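Local coordinates for tail lysozyme, putative (Geobacter sulfurreducens, PDB 2IA7), which is of unknown function but probably serves as a gp25-like wedge component in the baseplate of a phage-like contractile tail, at residues 31-36 with 87-92; 39-44 with 80-85; 74-79 with 94-99; 109-114 with 122-127. All coordinates share one frame; numbering follows the deposited sequence.

Contact 1: residues 31-36 with 87-92; sequences EEDIAE and EPRIEL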
loop_
_atom_site.group_PDB
_atom_site.type_symbol
_atom_site.label_atom_id
_atom_site.label_comp_id
_atom_site.label_asym_id
_atom_site.label_seq_id
_atom_site.Cartn_x
_atom_site.Cartn_y
_atom_site.Cartn_z
ATOM N N GLU A 31 10.557 -10.111 8.397
ATOM C CA GLU A 31 9.442 -10.443 7.470
ATOM C C GLU A 31 8.108 -9.874 7.954
ATOM O O GLU A 31 7.363 -9.256 7.210
ATOM C CB GLU A 31 9.325 -11.950 7.327
ATOM C CG GLU A 31 10.495 -12.549 6.548
ATOM C CD GLU A 31 11.739 -12.908 7.398
ATOM O OE1 GLU A 31 11.849 -12.544 8.592
ATOM O OE2 GLU A 31 12.594 -13.567 6.814
ATOM N N GLU A 32 7.853 -10.024 9.235
ATOM C CA GLU A 32 6.632 -9.543 9.833
ATOM C C GLU A 32 6.695 -8.059 10.010
ATOM O O GLU A 32 5.696 -7.375 9.782
ATOM C CB GLU A 32 6.383 -10.215 11.179
ATOM C CG GLU A 32 6.322 -11.778 11.085
ATOM C CD GLU A 32 6.612 -12.505 12.411
ATOM O OE1 GLU A 32 5.628 -12.700 13.169
ATOM O OE2 GLU A 32 7.800 -12.882 12.680
ATOM N N ASP A 33 7.828 -7.512 10.417
ATOM C CA ASP A 33 7.988 -6.052 10.488
ATOM C C ASP A 33 7.797 -5.375 9.127
ATOM O O ASP A 33 7.260 -4.309 9.077
ATOM C CB ASP A 33 9.354 -5.701 11.037
ATOM C CG ASP A 33 9.505 -4.225 11.349
ATOM O OD1 ASP A 33 8.824 -3.734 12.271
ATOM O OD2 ASP A 33 10.307 -3.537 10.711
ATOM N N ILE A 34 8.272 -6.010 8.048
ATOM C CA ILE A 34 8.091 -5.516 6.685
ATOM C C ILE A 34 6.628 -5.477 6.307
ATOM O O ILE A 34 6.142 -4.486 5.745
ATOM C CB ILE A 34 8.908 -6.370 5.704
ATOM C CG1 ILE A 34 10.382 -6.024 5.880
ATOM C CG2 ILE A 34 8.456 -6.119 4.242
ATOM C CD1 ILE A 34 11.296 -7.005 5.159
ATOM N N ALA A 35 5.889 -6.560 6.586
ATOM C CA ALA A 35 4.460 -6.587 6.274
ATOM C C ALA A 35 3.714 -5.486 7.020
ATOM O O ALA A 35 2.938 -4.736 6.434
ATOM C CB ALA A 35 3.864 -7.939 6.599
ATOM N N GLU A 36 4.068 -5.302 8.289
ATOM C CA GLU A 36 3.486 -4.221 9.079
ATOM C C GLU A 36 3.844 -2.842 8.522
ATOM O O GLU A 36 3.011 -1.965 8.450
ATOM C CB GLU A 36 3.924 -4.366 10.524
ATOM C CG GLU A 36 3.271 -3.401 11.459
ATOM C CD GLU A 36 3.764 -3.593 12.875
ATOM O OE1 GLU A 36 4.807 -3.028 13.196
ATOM O OE2 GLU A 36 3.115 -4.334 13.636
ATOM N N GLU A 87 10.011 1.719 2.103
ATOM C CA GLU A 87 10.290 0.330 2.524
ATOM C C GLU A 87 11.404 -0.287 1.661
ATOM O O GLU A 87 11.139 -1.132 0.785
ATOM C CB GLU A 87 9.060 -0.532 2.537
ATOM C CG GLU A 87 9.291 -1.904 3.216
ATOM C CD GLU A 87 10.172 -1.828 4.417
ATOM O OE1 GLU A 87 9.632 -1.613 5.511
ATOM O OE2 GLU A 87 11.408 -2.010 4.316
ATOM N N PRO A 88 12.637 0.157 1.900
ATOM C CA PRO A 88 13.762 -0.295 1.076
ATOM C C PRO A 88 14.156 -1.747 1.257
ATOM O O PRO A 88 15.033 -2.272 0.511
ATOM C CB PRO A 88 14.892 0.654 1.506
ATOM C CG PRO A 88 14.563 1.070 2.852
ATOM C CD PRO A 88 13.048 1.164 2.881
ATOM N N ARG A 89 13.604 -2.415 2.247
ATOM C CA ARG A 89 13.941 -3.835 2.519
ATOM C C ARG A 89 13.316 -4.802 1.519
ATOM O O ARG A 89 13.698 -5.961 1.470
ATOM C CB ARG A 89 13.493 -4.217 3.917
ATOM C CG ARG A 89 14.323 -3.566 4.997
ATOM C CD ARG A 89 13.850 -3.900 6.384
ATOM N NE ARG A 89 12.523 -3.343 6.600
ATOM C CZ ARG A 89 11.836 -3.459 7.717
ATOM N NH1 ARG A 89 12.337 -4.101 8.762
ATOM N NH2 ARG A 89 10.627 -2.911 7.806
ATOM N N ILE A 90 12.440 -4.290 0.663
ATOM C CA ILE A 90 11.775 -5.101 -0.372
ATOM C C ILE A 90 12.033 -4.635 -1.779
ATOM O O ILE A 90 12.327 -3.468 -1.984
ATOM C CB ILE A 90 10.243 -5.201 -0.092
ATOM C CG1 ILE A 90 9.511 -3.885 -0.381
ATOM C CG2 ILE A 90 10.016 -5.675 1.347
ATOM C CD1 ILE A 90 8.009 -3.918 -0.106
ATOM N N GLU A 91 11.882 -5.563 -2.727
ATOM C CA GLU A 91 11.792 -5.281 -4.150
ATOM C C GLU A 91 10.380 -5.618 -4.535
ATOM O O GLU A 91 9.903 -6.704 -4.326
ATOM C CB GLU A 91 12.750 -6.178 -4.973
ATOM C CG GLU A 91 12.543 -5.931 -6.459
ATOM C CD GLU A 91 13.362 -6.820 -7.385
ATOM O OE1 GLU A 91 13.739 -7.954 -7.001
ATOM O OE2 GLU A 91 13.572 -6.390 -8.553
ATOM N N LEU A 92 9.664 -4.675 -5.095
ATOM C CA LEU A 92 8.342 -4.970 -5.574
ATOM C C LEU A 92 8.361 -5.772 -6.862
ATOM O O LEU A 92 9.045 -5.379 -7.782
ATOM C CB LEU A 92 7.570 -3.682 -5.866
ATOM C CG LEU A 92 7.288 -2.765 -4.679
ATOM C CD1 LEU A 92 6.596 -1.446 -5.155
ATOM C CD2 LEU A 92 6.531 -3.446 -3.544
#

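Contact 2: residues 39-44 with 80-85; sequences RIILGT and KEALIL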
loop_
_atom_site.group_PDB
_atom_site.type_symbol
_atom_site.label_atom_id
_atom_site.label_comp_id
_atom_site.label_asym_id
_atom_site.label_seq_id
_atom_site.Cartn_x
_atom_site.Cartn_y
_atom_site.Cartn_z
ATOM N N ARG A 39 1.838 -1.962 5.544
ATOM C CA ARG A 39 0.508 -1.528 5.938
ATOM C C ARG A 39 0.494 -0.137 6.518
ATOM O O ARG A 39 -0.455 0.614 6.328
ATOM C CB ARG A 39 -0.130 -2.533 6.898
ATOM C CG ARG A 39 -0.373 -3.909 6.278
ATOM C CD ARG A 39 -1.080 -4.882 7.211
ATOM N NE ARG A 39 -0.387 -5.250 8.451
ATOM C CZ ARG A 39 0.372 -6.335 8.653
ATOM N NH1 ARG A 39 0.506 -7.293 7.750
ATOM N NH2 ARG A 39 0.868 -6.525 9.868
ATOM N N ILE A 40 1.508 0.191 7.323
ATOM C CA ILE A 40 1.651 1.547 7.881
ATOM C C ILE A 40 1.795 2.574 6.798
ATOM O O ILE A 40 1.107 3.586 6.799
ATOM C CB ILE A 40 2.821 1.644 8.863
ATOM C CG1 ILE A 40 2.541 0.819 10.123
ATOM C CG2 ILE A 40 3.111 3.052 9.265
ATOM C CD1 ILE A 40 3.789 0.539 10.948
ATOM N N ILE A 41 2.677 2.314 5.858
ATOM C CA ILE A 41 2.921 3.265 4.789
ATOM C C ILE A 41 1.689 3.560 3.959
ATOM O O ILE A 41 1.347 4.707 3.727
ATOM C CB ILE A 41 4.057 2.766 3.854
ATOM C CG1 ILE A 41 5.366 2.692 4.620
ATOM C CG2 ILE A 41 4.183 3.659 2.594
ATOM C CD1 ILE A 41 6.347 1.720 4.037
ATOM N N LEU A 42 0.972 2.501 3.550
ATOM C CA LEU A 42 -0.199 2.657 2.654
ATOM C C LEU A 42 -1.367 3.308 3.438
ATOM O O LEU A 42 -2.191 4.008 2.867
ATOM C CB LEU A 42 -0.596 1.358 1.993
ATOM C CG LEU A 42 0.483 0.687 1.139
ATOM C CD1 LEU A 42 -0.037 -0.579 0.470
ATOM C CD2 LEU A 42 1.051 1.729 0.134
ATOM N N GLY A 43 -1.415 3.053 4.745
ATOM C CA GLY A 43 -2.498 3.593 5.578
ATOM C C GLY A 43 -2.280 4.983 6.138
ATOM O O GLY A 43 -3.132 5.478 6.901
ATOM N N THR A 44 -1.171 5.621 5.797
ATOM C CA THR A 44 -0.842 6.936 6.292
ATOM C C THR A 44 -0.889 7.956 5.160
ATOM O O THR A 44 -0.250 7.827 4.120
ATOM C CB THR A 44 0.566 6.982 6.974
ATOM O OG1 THR A 44 0.623 5.980 7.994
ATOM C CG2 THR A 44 0.866 8.359 7.596
ATOM N N LYS A 80 3.214 1.841 -5.485
ATOM C CA LYS A 80 4.579 1.458 -5.784
ATOM C C LYS A 80 5.499 2.549 -5.249
ATOM O O LYS A 80 6.516 2.268 -4.590
ATOM C CB LYS A 80 4.818 1.364 -7.290
ATOM C CG LYS A 80 4.208 0.140 -7.957
ATOM C CD LYS A 80 4.387 0.251 -9.490
ATOM C CE LYS A 80 3.572 -0.789 -10.229
ATOM N NZ LYS A 80 3.791 -0.604 -11.688
ATOM N N GLU A 81 5.224 3.805 -5.620
ATOM C CA GLU A 81 6.153 4.861 -5.243
ATOM C C GLU A 81 6.331 5.012 -3.744
ATOM O O GLU A 81 7.434 5.236 -3.259
ATOM C CB GLU A 81 5.739 6.171 -5.861
ATOM C CG GLU A 81 5.876 6.238 -7.352
ATOM C CD GLU A 81 7.294 6.150 -7.930
ATOM O OE1 GLU A 81 8.354 6.072 -7.254
ATOM O OE2 GLU A 81 7.358 6.186 -9.184
ATOM N N ALA A 82 5.261 4.884 -3.002
ATOM C CA ALA A 82 5.313 4.962 -1.547
ATOM C C ALA A 82 6.132 3.848 -0.944
ATOM O O ALA A 82 6.922 4.092 -0.025
ATOM C CB ALA A 82 3.903 4.985 -0.984
ATOM N N LEU A 83 5.987 2.625 -1.448
ATOM C CA LEU A 83 6.765 1.466 -0.969
ATOM C C LEU A 83 8.240 1.493 -1.313
ATOM O O LEU A 83 9.104 1.089 -0.523
ATOM C CB LEU A 83 6.074 0.157 -1.360
ATOM C CG LEU A 83 4.660 -0.008 -0.775
ATOM C CD1 LEU A 83 4.083 -1.386 -1.155
ATOM C CD2 LEU A 83 4.571 0.123 0.731
ATOM N N ILE A 84 8.524 1.997 -2.506
ATOM C CA ILE A 84 9.922 2.187 -2.942
ATOM C C ILE A 84 10.633 3.197 -2.087
ATOM O O ILE A 84 11.747 2.986 -1.674
ATOM C CB ILE A 84 9.976 2.605 -4.399
ATOM C CG1 ILE A 84 9.562 1.419 -5.246
ATOM C CG2 ILE A 84 11.383 3.123 -4.786
ATOM C CD1 ILE A 84 9.319 1.791 -6.697
ATOM N N LEU A 85 9.973 4.303 -1.802
ATOM C CA LEU A 85 10.541 5.330 -0.970
ATOM C C LEU A 85 10.684 4.879 0.481
ATOM O O LEU A 85 11.744 5.138 1.084
ATOM C CB LEU A 85 9.685 6.574 -1.061
ATOM C CG LEU A 85 10.196 7.797 -0.319
ATOM C CD1 LEU A 85 11.613 8.200 -0.748
ATOM C CD2 LEU A 85 9.217 8.942 -0.560
#

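Contact 3: residues 74-79 with 94-99; sequences LIENEV and SVTASP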
loop_
_atom_site.group_PDB
_atom_site.type_symbol
_atom_site.label_atom_id
_atom_site.label_comp_id
_atom_site.label_asym_id
_atom_site.label_seq_id
_atom_site.Cartn_x
_atom_site.Cartn_y
_atom_site.Cartn_z
ATOM N N LEU A 74 -3.003 4.146 -11.958
ATOM C CA LEU A 74 -2.564 5.289 -11.181
ATOM C C LEU A 74 -2.486 4.947 -9.701
ATOM O O LEU A 74 -1.445 5.250 -9.065
ATOM C CB LEU A 74 -3.520 6.424 -11.418
ATOM C CG LEU A 74 -3.222 7.776 -10.802
ATOM C CD1 LEU A 74 -3.784 8.883 -11.630
ATOM C CD2 LEU A 74 -3.817 7.804 -9.413
ATOM N N ILE A 75 -3.516 4.264 -9.180
ATOM C CA ILE A 75 -3.569 3.787 -7.799
ATOM C C ILE A 75 -2.422 2.826 -7.510
ATOM O O ILE A 75 -1.681 3.005 -6.550
ATOM C CB ILE A 75 -4.908 3.164 -7.489
ATOM C CG1 ILE A 75 -5.964 4.277 -7.582
ATOM C CG2 ILE A 75 -4.901 2.426 -6.156
ATOM C CD1 ILE A 75 -7.399 3.672 -7.743
ATOM N N GLU A 76 -2.204 1.907 -8.426
ATOM C CA GLU A 76 -1.075 1.005 -8.361
ATOM C C GLU A 76 0.234 1.748 -8.231
ATOM O O GLU A 76 1.096 1.356 -7.454
ATOM C CB GLU A 76 -1.046 0.093 -9.588
ATOM C CG GLU A 76 -2.112 -0.988 -9.578
ATOM C CD GLU A 76 -2.458 -1.534 -10.957
ATOM O OE1 GLU A 76 -1.800 -1.145 -11.964
ATOM O OE2 GLU A 76 -3.413 -2.310 -11.041
ATOM N N ASN A 77 0.434 2.767 -9.033
ATOM C CA ASN A 77 1.738 3.368 -9.101
ATOM C C ASN A 77 1.976 4.320 -7.929
ATOM O O ASN A 77 3.111 4.432 -7.461
ATOM C CB ASN A 77 1.879 4.051 -10.461
ATOM C CG ASN A 77 1.912 3.035 -11.609
ATOM O OD1 ASN A 77 2.259 1.861 -11.395
ATOM N ND2 ASN A 77 1.548 3.464 -12.823
ATOM N N GLU A 78 0.908 4.845 -7.345
ATOM C CA GLU A 78 1.015 5.564 -6.078
ATOM C C GLU A 78 1.480 4.624 -4.956
ATOM O O GLU A 78 2.309 4.983 -4.089
ATOM C CB GLU A 78 -0.308 6.197 -5.680
ATOM C CG GLU A 78 -0.661 7.409 -6.508
ATOM C CD GLU A 78 -0.165 8.679 -5.917
ATOM O OE1 GLU A 78 0.864 8.693 -5.232
ATOM O OE2 GLU A 78 -0.821 9.683 -6.169
ATOM N N VAL A 79 0.965 3.394 -4.948
ATOM C CA VAL A 79 1.379 2.396 -3.974
ATOM C C VAL A 79 2.838 2.051 -4.227
ATOM O O VAL A 79 3.638 1.995 -3.284
ATOM C CB VAL A 79 0.487 1.180 -4.108
ATOM C CG1 VAL A 79 1.054 -0.023 -3.382
ATOM C CG2 VAL A 79 -0.960 1.523 -3.642
ATOM N N SER A 94 5.021 -7.216 -8.196
ATOM C CA SER A 94 3.722 -6.985 -8.840
ATOM C C SER A 94 2.931 -6.112 -7.886
ATOM O O SER A 94 2.869 -6.400 -6.700
ATOM C CB SER A 94 2.970 -8.318 -9.042
ATOM O OG SER A 94 1.871 -8.074 -9.892
ATOM N N VAL A 95 2.258 -5.099 -8.408
ATOM C CA VAL A 95 1.251 -4.307 -7.690
ATOM C C VAL A 95 0.026 -4.222 -8.597
ATOM O O VAL A 95 0.092 -3.594 -9.666
ATOM C CB VAL A 95 1.760 -2.907 -7.272
ATOM C CG1 VAL A 95 0.648 -2.133 -6.572
ATOM C CG2 VAL A 95 2.993 -3.057 -6.351
ATOM N N THR A 96 -1.099 -4.781 -8.163
ATOM C CA THR A 96 -2.349 -4.760 -8.951
ATOM C C THR A 96 -3.528 -4.352 -8.095
ATOM O O THR A 96 -3.764 -4.909 -7.006
ATOM C CB THR A 96 -2.677 -6.198 -9.469
ATOM O OG1 THR A 96 -1.573 -6.673 -10.221
ATOM C CG2 THR A 96 -3.977 -6.247 -10.320
ATOM N N ALA A 97 -4.292 -3.392 -8.584
ATOM C CA ALA A 97 -5.515 -2.943 -7.930
ATOM C C ALA A 97 -6.702 -3.660 -8.489
ATOM O O ALA A 97 -7.132 -3.393 -9.597
ATOM C CB ALA A 97 -5.653 -1.406 -8.111
ATOM N N SER A 98 -7.262 -4.572 -7.715
ATOM C CA SER A 98 -8.356 -5.389 -8.196
ATOM C C SER A 98 -9.701 -4.840 -7.736
ATOM O O SER A 98 -9.862 -4.525 -6.583
ATOM C CB SER A 98 -8.226 -6.801 -7.639
ATOM O OG SER A 98 -9.423 -7.511 -7.916
ATOM N N PRO A 99 -10.695 -4.815 -8.613
ATOM C CA PRO A 99 -12.042 -4.448 -8.212
ATOM C C PRO A 99 -12.874 -5.661 -7.774
ATOM O O PRO A 99 -14.139 -5.602 -7.725
ATOM C CB PRO A 99 -12.598 -3.862 -9.516
ATOM C CG PRO A 99 -11.948 -4.696 -10.567
ATOM C CD PRO A 99 -10.590 -5.099 -10.048
HETATM O O HOH W 1 1.149 -2.601 -11.910
#

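Contact 4: residues 109-114 with 122-127; sequences IDIEYR and FNLVYP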
loop_
_atom_site.group_PDB
_atom_site.type_symbol
_atom_site.label_atom_id
_atom_site.label_comp_id
_atom_site.label_asym_id
_atom_site.label_seq_id
_atom_site.Cartn_x
_atom_site.Cartn_y
_atom_site.Cartn_z
ATOM N N ILE A 109 -5.443 -4.108 -3.143
ATOM C CA ILE A 109 -4.136 -4.027 -3.802
ATOM C C ILE A 109 -3.410 -5.309 -3.521
ATOM O O ILE A 109 -3.085 -5.618 -2.393
ATOM C CB ILE A 109 -3.298 -2.848 -3.355
ATOM C CG1 ILE A 109 -4.202 -1.601 -3.282
ATOM C CG2 ILE A 109 -2.140 -2.696 -4.290
ATOM C CD1 ILE A 109 -4.839 -1.129 -4.572
ATOM N N ASP A 110 -3.212 -6.115 -4.560
ATOM C CA ASP A 110 -2.434 -7.345 -4.476
ATOM C C ASP A 110 -0.973 -6.982 -4.750
ATOM O O ASP A 110 -0.629 -6.525 -5.831
ATOM C CB ASP A 110 -2.930 -8.319 -5.501
ATOM C CG ASP A 110 -4.395 -8.719 -5.264
ATOM O OD1 ASP A 110 -4.728 -9.136 -4.168
ATOM O OD2 ASP A 110 -5.146 -8.708 -6.310
ATOM N N ILE A 111 -0.129 -7.177 -3.748
ATOM C CA ILE A 111 1.233 -6.789 -3.724
ATOM C C ILE A 111 2.107 -8.032 -3.548
ATOM O O ILE A 111 2.049 -8.689 -2.525
ATOM C CB ILE A 111 1.523 -5.784 -2.582
ATOM C CG1 ILE A 111 0.614 -4.531 -2.669
ATOM C CG2 ILE A 111 2.997 -5.386 -2.655
ATOM C CD1 ILE A 111 0.633 -3.648 -1.434
ATOM N N GLU A 112 2.930 -8.292 -4.554
ATOM C CA GLU A 112 3.902 -9.407 -4.488
ATOM C C GLU A 112 5.251 -8.740 -4.375
ATOM O O GLU A 112 5.553 -7.780 -5.095
ATOM C CB GLU A 112 3.859 -10.318 -5.728
ATOM C CG GLU A 112 2.544 -10.940 -6.033
ATOM C CD GLU A 112 2.581 -11.847 -7.274
ATOM O OE1 GLU A 112 3.597 -12.601 -7.440
ATOM O OE2 GLU A 112 1.595 -11.766 -8.071
ATOM N N TYR A 113 6.080 -9.207 -3.461
ATOM C CA TYR A 113 7.355 -8.609 -3.224
ATOM C C TYR A 113 8.380 -9.636 -2.756
ATOM O O TYR A 113 8.037 -10.718 -2.296
ATOM C CB TYR A 113 7.212 -7.463 -2.239
ATOM C CG TYR A 113 6.764 -7.862 -0.850
ATOM C CD1 TYR A 113 7.699 -8.212 0.165
ATOM C CD2 TYR A 113 5.402 -7.896 -0.504
ATOM C CE1 TYR A 113 7.264 -8.552 1.445
ATOM C CE2 TYR A 113 4.981 -8.231 0.765
ATOM C CZ TYR A 113 5.907 -8.527 1.756
ATOM O OH TYR A 113 5.461 -8.895 2.998
ATOM N N ARG A 114 9.633 -9.266 -2.932
ATOM C CA ARG A 114 10.817 -10.056 -2.520
ATOM C C ARG A 114 11.504 -9.338 -1.356
ATOM O O ARG A 114 11.750 -8.130 -1.396
ATOM C CB ARG A 114 11.796 -10.184 -3.701
ATOM C CG ARG A 114 13.036 -10.975 -3.398
ATOM C CD ARG A 114 13.912 -11.092 -4.646
ATOM N NE ARG A 114 14.446 -9.802 -5.008
ATOM C CZ ARG A 114 15.598 -9.285 -4.583
ATOM N NH1 ARG A 114 16.394 -9.955 -3.782
ATOM N NH2 ARG A 114 15.949 -8.073 -4.969
ATOM N N PHE A 122 6.797 -12.930 -0.873
ATOM C CA PHE A 122 5.593 -12.860 -0.092
ATOM C C PHE A 122 4.512 -12.144 -0.883
ATOM O O PHE A 122 4.793 -11.425 -1.849
ATOM C CB PHE A 122 5.843 -12.123 1.234
ATOM C CG PHE A 122 6.747 -12.812 2.111
ATOM C CD1 PHE A 122 6.282 -13.737 2.994
ATOM C CD2 PHE A 122 8.082 -12.533 2.063
ATOM C CE1 PHE A 122 7.159 -14.399 3.809
ATOM C CE2 PHE A 122 8.943 -13.174 2.852
ATOM C CZ PHE A 122 8.509 -14.086 3.735
ATOM N N ASN A 123 3.271 -12.356 -0.462
ATOM C CA ASN A 123 2.115 -11.660 -1.015
ATOM C C ASN A 123 1.436 -10.909 0.119
ATOM O O ASN A 123 1.450 -11.352 1.285
ATOM C CB ASN A 123 1.152 -12.662 -1.644
ATOM C CG ASN A 123 0.104 -11.984 -2.551
ATOM O OD1 ASN A 123 0.443 -11.463 -3.617
ATOM N ND2 ASN A 123 -1.176 -12.044 -2.133
ATOM N N LEU A 124 0.835 -9.753 -0.184
ATOM C CA LEU A 124 0.074 -9.019 0.773
ATOM C C LEU A 124 -1.060 -8.365 0.027
ATOM O O LEU A 124 -0.850 -7.855 -1.063
ATOM C CB LEU A 124 0.957 -7.925 1.377
ATOM C CG LEU A 124 0.420 -7.080 2.509
ATOM C CD1 LEU A 124 1.518 -6.659 3.504
ATOM C CD2 LEU A 124 -0.240 -5.820 1.891
ATOM N N VAL A 125 -2.253 -8.414 0.605
ATOM C CA VAL A 125 -3.429 -7.816 0.023
ATOM C C VAL A 125 -3.795 -6.634 0.906
ATOM O O VAL A 125 -4.081 -6.814 2.092
ATOM C CB VAL A 125 -4.592 -8.798 -0.057
ATOM C CG1 VAL A 125 -5.835 -8.119 -0.622
ATOM C CG2 VAL A 125 -4.197 -10.040 -0.908
ATOM N N TYR A 126 -3.772 -5.431 0.353
ATOM C CA TYR A 126 -4.048 -4.231 1.113
ATOM C C TYR A 126 -5.412 -3.670 0.710
ATOM O O TYR A 126 -5.592 -3.281 -0.448
ATOM C CB TYR A 126 -2.963 -3.162 0.917
ATOM C CG TYR A 126 -3.154 -2.078 1.936
ATOM C CD1 TYR A 126 -2.729 -2.240 3.250
ATOM C CD2 TYR A 126 -3.814 -0.907 1.592
ATOM C CE1 TYR A 126 -2.985 -1.257 4.232
ATOM C CE2 TYR A 126 -4.076 0.062 2.566
ATOM C CZ TYR A 126 -3.669 -0.129 3.863
ATOM O OH TYR A 126 -3.952 0.907 4.727
ATOM N N PRO A 127 -6.371 -3.565 1.652
ATOM C CA PRO A 127 -7.674 -3.016 1.286
ATOM C C PRO A 127 -7.780 -1.483 1.384
ATOM O O PRO A 127 -7.451 -0.860 2.423
ATOM C CB PRO A 127 -8.612 -3.690 2.280
ATOM C CG PRO A 127 -7.762 -3.854 3.499
ATOM C CD PRO A 127 -6.346 -4.036 3.049
HETATM O O HOH W 2 3.062 -10.383 3.487
#

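Contact 1: residues 31-36 with 87-92
Arg89 reaches across to helix residue Asp33 with the far end of its guanidinium. Both NH1 and NH2 bond to one oxygen, Asp33 OD2. Arg89 NH1 lies 2.9 Å from Asp33 OD2, on the anti lone pair of that oxygen. NH2 comes to the same oxygen from above the carboxylate plane. The planes of the two groups stand 71° apart and one oxygen takes both bonds, unlike a flat two-oxygen pairing. Glu87 takes the other edge of Arg89 side-on, one oxygen to each nitrogen. Arg89 NH2 is 2.8 Å from Glu87 OE1, and the bond is almost straight at 175°. Arg89 NE is 2.9 Å from Glu87 OE2. The bend of the arginine chain at chi3 (-65°) helps carry the group back toward Glu87. NH2 is shared by both acids, which should help keep both carboxylates charged. Four guanidinium bonds join Asp33, Arg89 and Glu87 in a salt-bridge network, and the backbone N of Arg89 adds a fifth bond, to Glu87 OE2.

Ile34 covers one face of the same guanidinium. Its CG1 sits over the centre, 3.5 Å from Arg89 CZ. The acids thus hold the edges while the isoleucine holds the flat side. Ile34 CG2 presses tightly on Ile90 CG2 at 3.3 Å, the two side chains sliding past each other in opposite directions.

Glu87 is the first residue past helix 69-86, and a type I turn from Glu87 to Ile90 leads into strand 90-98. Ser37 OG, one turn on from Asp33 in helix 30-42, also bonds Glu87 OE1. Ile34 and Ile90 both pack on Tyr113 of strand 106-115.

Contact 2: residues 39-44 with 80-85
Leu83 pushes one methyl, CD2, into the notch between Ile41 and Leu42 on the facing helix. On one side the notch is walled by the branches of Ile41, whose CG2 is 4.0 Å from Leu83 CD2. CB and CD1 of the same isoleucine also border that methyl. On the other side stands Leu42, with CD2 3.9 Å from Leu83 CD2. Leu42 and Leu83 meet at about a right angle, so branch tips touch and the chains do not run alongside.

The reverse fit is shallower. Ala82 has only a methyl, and the low spot it makes on helix 69-86 takes Ile41 CG2. That branch is 3.8 Å from Ala82 CB and equally close to the backbone oxygen of Ala82. With chi1 at -64°, Ile41 CG1 lies beside the backbone N and CG2 falls anti to it, which sends this methyl toward the alanine while CG1 and CD1 spread past Leu83. Leu42 CD2 only grazes Ala82 CB at 4.5 Å. The small alanine lets the backbones come near, with the CA atoms of Ile41 and Ala82 7.0 Å apart.

The packing continues outward: Leu42 and Leu83 both touch Ile111 of strand 106-115, and Ile41 touches Phe55 and Trp86.

Every touching side chain is aliphatic and buried, and no hydrogen bond crosses. Between these segments the helices are therefore probably held by burial of apolar surface and by fit of shape. With nothing directional between them, the seating of the methyls is probably what sets their spacing.

Contact 3: residues 74-79 with 94-99
Glu76 supplies the polar link between the helix and the strand, to Ala97. Its OE2 accepts the backbone N of Ala97 at 2.8 Å, and the N-H points almost straight at it (174°). The oxygen uses its anti lone pair, the one away from OE1. The chain is extended beyond CG, which carries the carboxylate across to the strand. On the way Glu76 CG passes 3.4 Å from Val95 O. A water lies 2.7 Å from Val95 O and 3.3 Å from Glu76 OE1.

The apolar contacts flank this bond. Val95 CG1 meets Val79 CG1 at 3.8 Å, the two side chains crossing at a slant. Farther along the strand, Ala97 CB rests against Ile75 CG2 at 4.4 Å, a looser touch.

Strand 90-98 is outermost within this chain's sheet. Ser94, Thr96 and Ser98 make backbone bonds to strand 106-115, while Ala97 N turns to the helix. Replacing Glu76 by an alanine would probably leave Ala97 N without its mate and open a gap beside Val95.

On this outer edge the carboxylate probably takes the place that a further strand's carbonyl would fill. One nearly straight bond to the backbone probably helps set the position of the helix along the strand. The valine, isoleucine and alanine contacts close the interface without any such direction of their own.

Contact 4: residues 109-114 with 122-127
Tyr126 O takes the backbone N of Ile109 at 2.8 Å, and Ile109 O takes Tyr126 N in return. This is one of three hydrogen-bonded pairs in an antiparallel beta hairpin. Ile111 with Leu124 and Tyr113 with Phe122 are the others. Between them lie the non-hydrogen-bonded pairs Asp110 with Val125 and Glu112 with Asn123. There CA-H groups approach the carbonyls, as Val125 CA does to Ile109 O at 3.3 Å.

The two faces differ. Ile109, Ile111, Tyr113, Phe122, Leu124 and Tyr126 share the face turned to helices 30-42 and 69-86. Asp110 and Val125 point the same way on the other face, with Asp110 OD1 3.4 Å from Val125 CG2. Asp110 OD2 is paired with Arg100.

On the helix side the Tyr113 ring leans across the partner strand. Its CG sits between the backbone N and the carbonyl carbon (chi1 64°), and this swings the ring over Phe122. Phe122 CB lies over one face as a CH-pi contact, 4.0 Å from the centroid of the Tyr113 ring. The two rings are inclined by 30° but barely overlap. Leu124 CB meets the ring edge, 4.1 Å from Tyr113 CE2. On the same face of the sheet, Ile111 CD1 lies 4.1 Å from Leu124 CD2, the two side chains running side by side. A serine in place of Tyr113 would probably strip the aromatic face from Phe122 CB, open a gap beside Leu124 CB and leave the bound water without its phenol mate.

The phenol end is tied through that water: it donates to Asn123 O and bonds Tyr113 OH, each at 2.9 Å.

From the N terminus, helix 30-42 opens the chain's contacts. Contact 1 closes the longest loop, bringing 31-36 against 87-92, the turn and first residues of strand 90-98. Contact 2 closes within that loop, joining the far part of the same helix to helix 69-86. Contact 3 begins inside it too but ends beyond it, so it crosses both contact 1 and contact 2. It ties helix 69-86 to strand 90-98. Contact 4 follows in series and closes the hairpin of strands 106-115 and 120-129. Strand 106-115 pairs with strand 90-98, linking contact 4 to contacts 1 and 3. Leu42 on Val79 joins contacts 2 and 3, and Tyr126 OH packing on Gly43 joins contacts 2 and 4.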